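Local coordinates for possible galactose mutarotase (PDB 4RNL), which is of unconfirmed function but probably acts as an aldose 1-epimerase (galactose mutarotase), interconverting the alpha and beta anomers of a free sugar, at residues T180-L185 / A306-H311; G83-R88 / V176-N181. All coordinates share one frame; numbering follows the deposited sequence.

Contact 1 (T180-L185 / A306-H311); sequences TNHTYL and ALETQH. With GOL (glycerol), chain E.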
ATOM      1  N   THR A 180       4.695   2.130  -2.129  1.00 10.87           N
ATOM      2  CA  THR A 180       3.538   1.240  -2.195  1.00 11.51           C
ATOM      3  C   THR A 180       2.345   1.959  -1.616  1.00 16.77           C
ATOM      4  O   THR A 180       2.477   3.055  -1.072  1.00 15.47           O
ATOM      5  CB  THR A 180       3.752  -0.072  -1.405  1.00 18.85           C
ATOM      6  OG1 THR A 180       2.705  -1.003  -1.728  1.00 24.02           O
ATOM      7  CG2 THR A 180       3.740   0.181   0.100  1.00 13.91           C
ATOM      8  N   ASN A 181       1.177   1.348  -1.746  1.00 10.35           N
ATOM      9  CA  ASN A 181       0.007   1.852  -1.041  1.00  9.53           C
ATOM     10  C   ASN A 181      -0.431   0.813  -0.024  1.00  9.03           C
ATOM     11  O   ASN A 181      -0.530  -0.378  -0.337  1.00 13.04           O
ATOM     12  CB  ASN A 181      -1.137   2.191  -1.992  1.00  9.57           C
ATOM     13  CG  ASN A 181      -2.310   2.809  -1.253  1.00 12.37           C
ATOM     14  OD1 ASN A 181      -3.149   2.100  -0.704  1.00 17.34           O
ATOM     15  ND2 ASN A 181      -2.326   4.136  -1.171  1.00 10.57           N
ATOM     16  N   HIS A 182      -0.679   1.269   1.197  1.00  8.41           N
ATOM     17  CA  HIS A 182      -0.904   0.383   2.332  1.00  8.57           C
ATOM     18  C   HIS A 182      -2.400   0.260   2.657  1.00 13.21           C
ATOM     19  O   HIS A 182      -2.781   0.140   3.817  1.00 16.13           O
ATOM     20  CB  HIS A 182      -0.141   0.944   3.530  1.00 11.32           C
ATOM     21  CG  HIS A 182       0.231  -0.077   4.562  1.00 16.87           C
ATOM     22  ND1 HIS A 182      -0.704  -0.825   5.241  1.00 16.60           N
ATOM     23  CD2 HIS A 182       1.439  -0.442   5.059  1.00 15.68           C
ATOM     24  CE1 HIS A 182      -0.092  -1.621   6.100  1.00 19.96           C
ATOM     25  NE2 HIS A 182       1.210  -1.405   6.014  1.00 19.94           N
ATOM     26  N   THR A 183      -3.247   0.300   1.633  1.00 11.81           N
ATOM     27  CA  THR A 183      -4.685   0.082   1.826  1.00 11.14           C
ATOM     28  C   THR A 183      -4.938  -1.311   2.436  1.00 15.13           C
ATOM     29  O   THR A 183      -4.338  -2.301   2.008  1.00 13.05           O
ATOM     30  CB  THR A 183      -5.442   0.229   0.477  1.00 12.57           C
ATOM     31  OG1 THR A 183      -5.555   1.625   0.133  1.00 11.56           O
ATOM     32  CG2 THR A 183      -6.840  -0.365   0.556  1.00 12.48           C
ATOM     33  N   TYR A 184      -5.786  -1.382   3.461  1.00 10.70           N
ATOM     34  CA  TYR A 184      -6.308  -2.663   3.933  1.00  9.70           C
ATOM     35  C   TYR A 184      -7.760  -2.746   3.480  1.00 10.51           C
ATOM     36  O   TYR A 184      -8.522  -1.762   3.604  1.00 11.66           O
ATOM     37  CB  TYR A 184      -6.380  -2.750   5.460  1.00 12.38           C
ATOM     38  CG  TYR A 184      -5.139  -2.533   6.302  1.00 11.81           C
ATOM     39  CD1 TYR A 184      -4.506  -1.294   6.351  1.00 15.55           C
ATOM     40  CD2 TYR A 184      -4.665  -3.547   7.131  1.00 11.92           C
ATOM     41  CE1 TYR A 184      -3.405  -1.087   7.170  1.00 13.35           C
ATOM     42  CE2 TYR A 184      -3.574  -3.349   7.952  1.00 12.02           C
ATOM     43  CZ  TYR A 184      -2.954  -2.119   7.970  1.00 11.90           C
ATOM     44  OH  TYR A 184      -1.872  -1.917   8.797  1.00 13.39           O
ATOM     45  N   LEU A 185      -8.170  -3.922   3.016  1.00 10.63           N
ATOM     46  CA  LEU A 185      -9.530  -4.108   2.533  1.00  9.53           C
ATOM     47  C   LEU A 185     -10.267  -5.203   3.295  1.00 10.27           C
ATOM     48  O   LEU A 185      -9.695  -6.228   3.672  1.00  8.95           O
ATOM     49  CB  LEU A 185      -9.524  -4.440   1.034  1.00 11.28           C
ATOM     50  CG  LEU A 185      -9.059  -3.313   0.112  1.00 16.42           C
ATOM     51  CD1 LEU A 185      -8.791  -3.855  -1.277  1.00 19.83           C
ATOM     52  CD2 LEU A 185     -10.099  -2.190   0.086  1.00 15.21           C
ATOM     53  N   ALA A 306      -4.082  -6.151   4.149  1.00 10.95           N
ATOM     54  CA  ALA A 306      -3.284  -5.287   3.285  1.00 10.28           C
ATOM     55  C   ALA A 306      -2.501  -6.146   2.302  1.00 12.33           C
ATOM     56  O   ALA A 306      -1.804  -7.082   2.700  1.00 15.31           O
ATOM     57  CB  ALA A 306      -2.334  -4.409   4.106  1.00 13.65           C
ATOM     58  N   LEU A 307      -2.631  -5.828   1.015  1.00 10.72           N
ATOM     59  CA  LEU A 307      -1.842  -6.472  -0.029  1.00 10.95           C
ATOM     60  C   LEU A 307      -0.992  -5.385  -0.658  1.00 16.89           C
ATOM     61  O   LEU A 307      -1.461  -4.648  -1.518  1.00 19.70           O
ATOM     62  CB  LEU A 307      -2.757  -7.092  -1.086  1.00 14.12           C
ATOM     63  CG  LEU A 307      -3.730  -8.160  -0.581  1.00 21.17           C
ATOM     64  CD1 LEU A 307      -4.759  -8.517  -1.649  1.00 26.97           C
ATOM     65  CD2 LEU A 307      -2.967  -9.384  -0.183  1.00 23.67           C
ATOM     66  N   GLU A 308       0.248  -5.262  -0.203  1.00 11.73           N
ATOM     67  CA  GLU A 308       1.105  -4.158  -0.619  1.00 13.10           C
ATOM     68  C   GLU A 308       2.104  -4.618  -1.656  1.00 13.74           C
ATOM     69  O   GLU A 308       3.008  -5.407  -1.355  1.00 11.36           O
ATOM     70  CB  GLU A 308       1.866  -3.596   0.586  1.00 14.02           C
ATOM     71  CG  GLU A 308       1.000  -3.412   1.818  1.00 27.58           C
ATOM     72  CD  GLU A 308       1.812  -3.447   3.093  1.00 31.15           C
ATOM     73  OE1 GLU A 308       2.894  -2.837   3.112  1.00 29.61           O
ATOM     74  OE2 GLU A 308       1.377  -4.101   4.064  1.00 40.33           O
ATOM     75  N   THR A 309       1.958  -4.115  -2.874  1.00  9.84           N
ATOM     76  CA  THR A 309       2.886  -4.478  -3.946  1.00  9.27           C
ATOM     77  C   THR A 309       4.161  -3.683  -3.748  1.00 12.26           C
ATOM     78  O   THR A 309       4.117  -2.483  -3.474  1.00 14.94           O
ATOM     79  CB  THR A 309       2.271  -4.186  -5.312  1.00 14.88           C
ATOM     80  OG1 THR A 309       1.902  -2.807  -5.362  1.00 15.88           O
ATOM     81  CG2 THR A 309       1.000  -5.032  -5.517  1.00 10.80           C
ATOM     82  N   GLN A 310       5.308  -4.345  -3.885  1.00  8.88           N
ATOM     83  CA  GLN A 310       6.549  -3.744  -3.421  1.00  8.47           C
ATOM     84  C   GLN A 310       7.762  -4.508  -3.924  1.00 10.39           C
ATOM     85  O   GLN A 310       7.639  -5.610  -4.468  1.00 11.71           O
ATOM     86  CB  GLN A 310       6.547  -3.784  -1.890  1.00 10.87           C
ATOM     87  CG  GLN A 310       6.500  -5.224  -1.364  1.00 13.44           C
ATOM     88  CD  GLN A 310       6.694  -5.316   0.126  1.00 16.98           C
ATOM     89  OE1 GLN A 310       6.587  -4.317   0.835  1.00 17.73           O
ATOM     90  NE2 GLN A 310       6.996  -6.523   0.617  1.00 17.26           N
ATOM     91  N   HIS A 311       8.941  -3.915  -3.760  1.00 10.03           N
ATOM     92  CA  HIS A 311      10.174  -4.696  -3.807  1.00 11.64           C
ATOM     93  C   HIS A 311      10.381  -5.338  -2.427  1.00 11.94           C
ATOM     94  O   HIS A 311       9.730  -4.948  -1.456  1.00 12.73           O
ATOM     95  CB  HIS A 311      11.363  -3.822  -4.219  1.00 10.42           C
ATOM     96  CG  HIS A 311      11.498  -3.649  -5.704  1.00 13.05           C
ATOM     97  ND1 HIS A 311      10.445  -3.261  -6.507  1.00 14.75           N
ATOM     98  CD2 HIS A 311      12.561  -3.805  -6.525  1.00 12.52           C
ATOM     99  CE1 HIS A 311      10.853  -3.193  -7.761  1.00 17.62           C
ATOM    100  NE2 HIS A 311      12.134  -3.520  -7.802  1.00 15.77           N
TER
HETATM  101  C1  GOL E 401       3.275  -4.463   6.835  1.00 28.77           C
HETATM  102  O1  GOL E 401       3.380  -3.329   6.010  1.00 34.91           O
HETATM  103  C2  GOL E 401       4.390  -4.474   7.879  1.00 29.93           C
HETATM  104  O2  GOL E 401       5.322  -5.514   7.593  1.00 17.63           O
HETATM  105  C3  GOL E 401       3.744  -4.690   9.248  1.00 36.82           C
HETATM  106  O3  GOL E 401       4.713  -5.006  10.226  1.00 34.73           O
HETATM  107  O   HOH W   1      -0.310  -1.888  -2.790  1.00 20.20           O
HETATM  108  O   HOH W   2       0.716  -0.084  -4.523  1.00 31.40           O
HETATM  109  O   HOH W   3      -5.448  -4.785   0.234  1.00 31.48           O
HETATM  110  O   HOH W   4      -3.750  -2.968  -0.715  1.00 32.81           O
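Thr180, His182 and Tyr184 meet segment 306-311 in an antiparallel contact partly spaced by water at the heart of the galactose mutarotase-like beta-sandwich, where strands 180-185 and 305-310 are sheet neighbours. The touching parts run 158° apart; at His182 and Glu308 the CA atoms stand 5.8 Å apart, and water 1 links the two strands, donating to Asn181 O and Leu307 O and accepting from Thr309 N. The direct polar link is Thr180 OG1 to Thr309 O, 2.7 Å; chi1 of -169° turns this hydroxyl away from its own backbone N and across to the opposite strand. At the break in strand 180-185, Asn181 OD1 takes Thr183 OG1 at 2.6 Å in its carbonyl plane and, from above that plane, Thr183 N in an Asx turn. Farther along, Ala306 CB lies over one face of the Tyr184 ring, 4.1 Å from its centroid, while Tyr184 OH bonds Ser76 O. On the pocket side, glycerol, probably from the crystallisation liquor, may mark the sugar site. Its O1 accepts from His182 NE2 at 2.9 Å and donates to Glu308 OE2 at 2.9 Å. A leucine in place of His182 would probably take from glycerol O1 the NE2 donor and from Glu308 its imidazole neighbour. Ring and carboxylate planes are 32° apart, and Glu308 OE2 sits over the ring face, 3.3 Å from His182 NE2 but badly angled for a hydrogen bond.

Contact 2 (G83-R88 / V176-N181); sequences GRYANR and VVNLTN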
ATOM      1  N   GLY A  83       6.593   5.618   1.737  1.00 11.61           N
ATOM      2  CA  GLY A  83       7.902   5.887   1.145  1.00 12.44           C
ATOM      3  C   GLY A  83       8.739   6.629   2.173  1.00 12.47           C
ATOM      4  O   GLY A  83       8.195   7.003   3.222  1.00  9.56           O
ATOM      5  N   ARG A  84      10.021   6.890   1.900  1.00 11.01           N
ATOM      6  CA  ARG A  84      10.672   6.628   0.613  1.00 13.39           C
ATOM      7  C   ARG A  84      10.938   5.144   0.378  1.00 13.69           C
ATOM      8  O   ARG A  84      11.112   4.704  -0.763  1.00 12.86           O
ATOM      9  CB  ARG A  84      12.006   7.401   0.549  1.00 16.29           C
ATOM     10  CG  ARG A  84      12.689   7.390  -0.812  1.00 12.15           C
ATOM     11  CD  ARG A  84      14.040   8.103  -0.790  1.00 13.04           C
ATOM     12  NE  ARG A  84      13.941   9.516  -0.404  1.00 13.62           N
ATOM     13  CZ  ARG A  84      14.824  10.442  -0.780  1.00 15.55           C
ATOM     14  NH1 ARG A  84      15.844  10.108  -1.564  1.00 15.71           N
ATOM     15  NH2 ARG A  84      14.688  11.704  -0.391  1.00 15.64           N
ATOM     16  N   TYR A  85      10.986   4.374   1.460  1.00 10.80           N
ATOM     17  CA  TYR A  85      11.246   2.935   1.350  1.00  9.93           C
ATOM     18  C   TYR A  85      10.207   2.153   2.144  1.00  9.65           C
ATOM     19  O   TYR A  85      10.163   2.228   3.374  1.00 13.17           O
ATOM     20  CB  TYR A  85      12.687   2.552   1.769  1.00 10.13           C
ATOM     21  CG  TYR A  85      12.971   1.105   1.402  1.00 11.63           C
ATOM     22  CD1 TYR A  85      12.604   0.072   2.252  1.00 12.41           C
ATOM     23  CD2 TYR A  85      13.542   0.776   0.174  1.00 14.02           C
ATOM     24  CE1 TYR A  85      12.801  -1.244   1.907  1.00 15.94           C
ATOM     25  CE2 TYR A  85      13.753  -0.543  -0.184  1.00 12.51           C
ATOM     26  CZ  TYR A  85      13.374  -1.549   0.692  1.00 14.81           C
ATOM     27  OH  TYR A  85      13.563  -2.870   0.358  1.00 15.95           O
ATOM     28  N   ALA A  86       9.375   1.396   1.437  1.00 11.58           N
ATOM     29  CA  ALA A  86       8.300   0.647   2.088  1.00 12.36           C
ATOM     30  C   ALA A  86       8.865  -0.608   2.732  1.00 12.14           C
ATOM     31  O   ALA A  86       9.747  -1.266   2.171  1.00 16.11           O
ATOM     32  CB  ALA A  86       7.214   0.281   1.096  1.00 13.50           C
ATOM     33  N   ASN A  87       8.311  -0.949   3.889  1.00 11.15           N
ATOM     34  CA  ASN A  87       8.799  -2.047   4.724  1.00 10.90           C
ATOM     35  C   ASN A  87      10.152  -1.759   5.388  1.00 10.79           C
ATOM     36  O   ASN A  87      10.497  -0.596   5.626  1.00 15.97           O
ATOM     37  CB  ASN A  87       8.785  -3.387   3.980  1.00 14.26           C
ATOM     38  CG  ASN A  87       8.427  -4.537   4.888  1.00 18.17           C
ATOM     39  OD1 ASN A  87       9.303  -5.147   5.491  1.00 21.10           O
ATOM     40  ND2 ASN A  87       7.124  -4.807   5.032  1.00 21.49           N
ATOM     41  N   ARG A  88      10.912  -2.805   5.694  1.00 11.37           N
ATOM     42  CA  ARG A  88      12.006  -2.674   6.652  1.00 13.53           C
ATOM     43  C   ARG A  88      13.393  -2.641   6.031  1.00 13.43           C
ATOM     44  O   ARG A  88      13.670  -3.344   5.055  1.00 16.13           O
ATOM     45  CB  ARG A  88      11.936  -3.811   7.683  1.00 16.37           C
ATOM     46  CG  ARG A  88      10.687  -3.772   8.533  1.00 15.57           C
ATOM     47  CD  ARG A  88      10.609  -4.915   9.532  1.00 14.35           C
ATOM     48  NE  ARG A  88       9.503  -4.660  10.460  1.00 17.96           N
ATOM     49  CZ  ARG A  88       8.234  -4.956  10.202  1.00 27.46           C
ATOM     50  NH1 ARG A  88       7.910  -5.550   9.060  1.00 23.37           N
ATOM     51  NH2 ARG A  88       7.284  -4.661  11.084  1.00 26.33           N
ATOM     52  N   VAL A 176      17.705   4.906  -2.788  1.00 14.79           N
ATOM     53  CA  VAL A 176      16.842   3.742  -2.904  1.00 13.95           C
ATOM     54  C   VAL A 176      15.397   4.220  -2.809  1.00 17.67           C
ATOM     55  O   VAL A 176      15.105   5.201  -2.114  1.00 12.99           O
ATOM     56  CB  VAL A 176      17.134   2.674  -1.829  1.00 13.19           C
ATOM     57  CG1 VAL A 176      18.542   2.119  -1.994  1.00 15.98           C
ATOM     58  CG2 VAL A 176      16.955   3.254  -0.427  1.00 17.72           C
ATOM     59  N   VAL A 177      14.509   3.548  -3.546  1.00 12.42           N
ATOM     60  CA  VAL A 177      13.097   3.920  -3.626  1.00 10.06           C
ATOM     61  C   VAL A 177      12.258   2.649  -3.702  1.00 12.59           C
ATOM     62  O   VAL A 177      12.580   1.725  -4.451  1.00 14.22           O
ATOM     63  CB  VAL A 177      12.783   4.752  -4.887  1.00 18.54           C
ATOM     64  CG1 VAL A 177      11.330   5.256  -4.828  1.00 12.47           C
ATOM     65  CG2 VAL A 177      13.718   5.913  -5.025  1.00 28.63           C
ATOM     66  N   ASN A 178      11.178   2.608  -2.931  1.00 10.11           N
ATOM     67  CA  ASN A 178      10.254   1.479  -2.943  1.00  9.27           C
ATOM     68  C   ASN A 178       8.919   2.010  -2.440  1.00 11.45           C
ATOM     69  O   ASN A 178       8.689   2.072  -1.229  1.00 11.52           O
ATOM     70  CB  ASN A 178      10.794   0.376  -2.027  1.00 10.23           C
ATOM     71  CG  ASN A 178       9.947  -0.899  -2.035  1.00 11.70           C
ATOM     72  OD1 ASN A 178       9.271  -1.230  -3.015  1.00 13.88           O
ATOM     73  ND2 ASN A 178       9.987  -1.623  -0.923  1.00 17.40           N
ATOM     74  N   LEU A 179       8.056   2.444  -3.357  1.00  8.56           N
ATOM     75  CA  LEU A 179       6.786   3.055  -2.956  1.00  8.39           C
ATOM     76  C   LEU A 179       5.633   2.071  -3.067  1.00 12.37           C
ATOM     77  O   LEU A 179       5.581   1.273  -3.995  1.00 13.18           O
ATOM     78  CB  LEU A 179       6.489   4.270  -3.829  1.00  9.52           C
ATOM     79  CG  LEU A 179       7.641   5.262  -3.965  1.00 13.77           C
ATOM     80  CD1 LEU A 179       7.268   6.409  -4.882  1.00 14.44           C
ATOM     81  CD2 LEU A 179       8.023   5.787  -2.600  1.00 16.44           C
ATOM     82  N   THR A 180       4.695   2.130  -2.129  1.00 10.87           N
ATOM     83  CA  THR A 180       3.538   1.240  -2.195  1.00 11.51           C
ATOM     84  C   THR A 180       2.345   1.959  -1.616  1.00 16.77           C
ATOM     85  O   THR A 180       2.477   3.055  -1.072  1.00 15.47           O
ATOM     86  CB  THR A 180       3.752  -0.072  -1.405  1.00 18.85           C
ATOM     87  OG1 THR A 180       2.705  -1.003  -1.728  1.00 24.02           O
ATOM     88  CG2 THR A 180       3.740   0.181   0.100  1.00 13.91           C
ATOM     89  N   ASN A 181       1.177   1.348  -1.746  1.00 10.35           N
ATOM     90  CA  ASN A 181       0.007   1.852  -1.041  1.00  9.53           C
ATOM     91  C   ASN A 181      -0.431   0.813  -0.024  1.00  9.03           C
ATOM     92  O   ASN A 181      -0.530  -0.378  -0.337  1.00 13.04           O
ATOM     93  CB  ASN A 181      -1.137   2.191  -1.992  1.00  9.57           C
ATOM     94  CG  ASN A 181      -2.310   2.809  -1.253  1.00 12.37           C
ATOM     95  OD1 ASN A 181      -3.149   2.100  -0.704  1.00 17.34           O
ATOM     96  ND2 ASN A 181      -2.326   4.136  -1.171  1.00 10.57           N
TER
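Asn178 grips the loop 83-88 through both its backbone and its side chain. Its N donates to Arg84 O over 3.0 Å with a nearly straight N-H...O angle of 162°, and its O accepts from Ala86 N at 2.8 Å, a more bent bond. These two bonds lie on either side of Tyr85 and form an isolated beta bridge, which fastens the loop following strand 81-82 to the run entering strand 180-185 of the galactose mutarotase-like beta-sandwich. A third bond is weak: Asn178 ND2 reaches Ala86 O at 3.1 Å. The other end of that amide, OD1, accepts from His311 N, so both polar atoms of the side chain are used and the amide's rotation is probably fixed.

With CG anti to the backbone N (chi1 -176°), the same side chain is carried across the Tyr85 ring. Asn178 CB makes a CH-pi contact from above one face, 3.9 Å from the centroid, and ND2 lies over that face toward the rim, with amide and ring planes 57° apart. The phenol end of Tyr85 is held elsewhere, its OH bonded to Ser315 N.

Around this centre the packing is apolar or partly so. A cis peptide joins Gly83 to Arg84, and the absence of a side chain on Gly83 lets Leu179 CD2 come within 3.7 Å of its CA. Arg84 lays its methylenes along the other segment, CD standing 3.4 Å from Val176 O, a buried carbonyl with no hydrogen-bond partner in the model. The Arg84 chain then bends before its guanidinium group, which bonds Ser139, Thr175 and Gly148. On the side nearer strand 180-185, Ala86 CB meets the methyl of Thr180 carbon to carbon, CB to CG2, at 3.6 Å.

In the fold
Contacts 1 and 2 share Thr180 and Asn181 and have centres about 11 Å apart, contact 1 lying nearer the middle of the chain. They are joined directly by a probable hydrogen bond from His311 N to Asn178 OD1, 2.8 Å, and, separately, Gln310 OE1 packs 3.9 Å from Asn87 CB. Both lead to the glycerol-occupied pocket, consistent with the sugar site of aldose 1-epimerases. Contact 1 offers His182 and Glu308; the 83-88 loop brings Arg88 NH2 to glycerol O3 and, weakly, Asn87 ND2 to O2. His113 and Asp242 also bond the glycerol, and His113 ND1 accepts from Asn87 N while its ring meets that of His182.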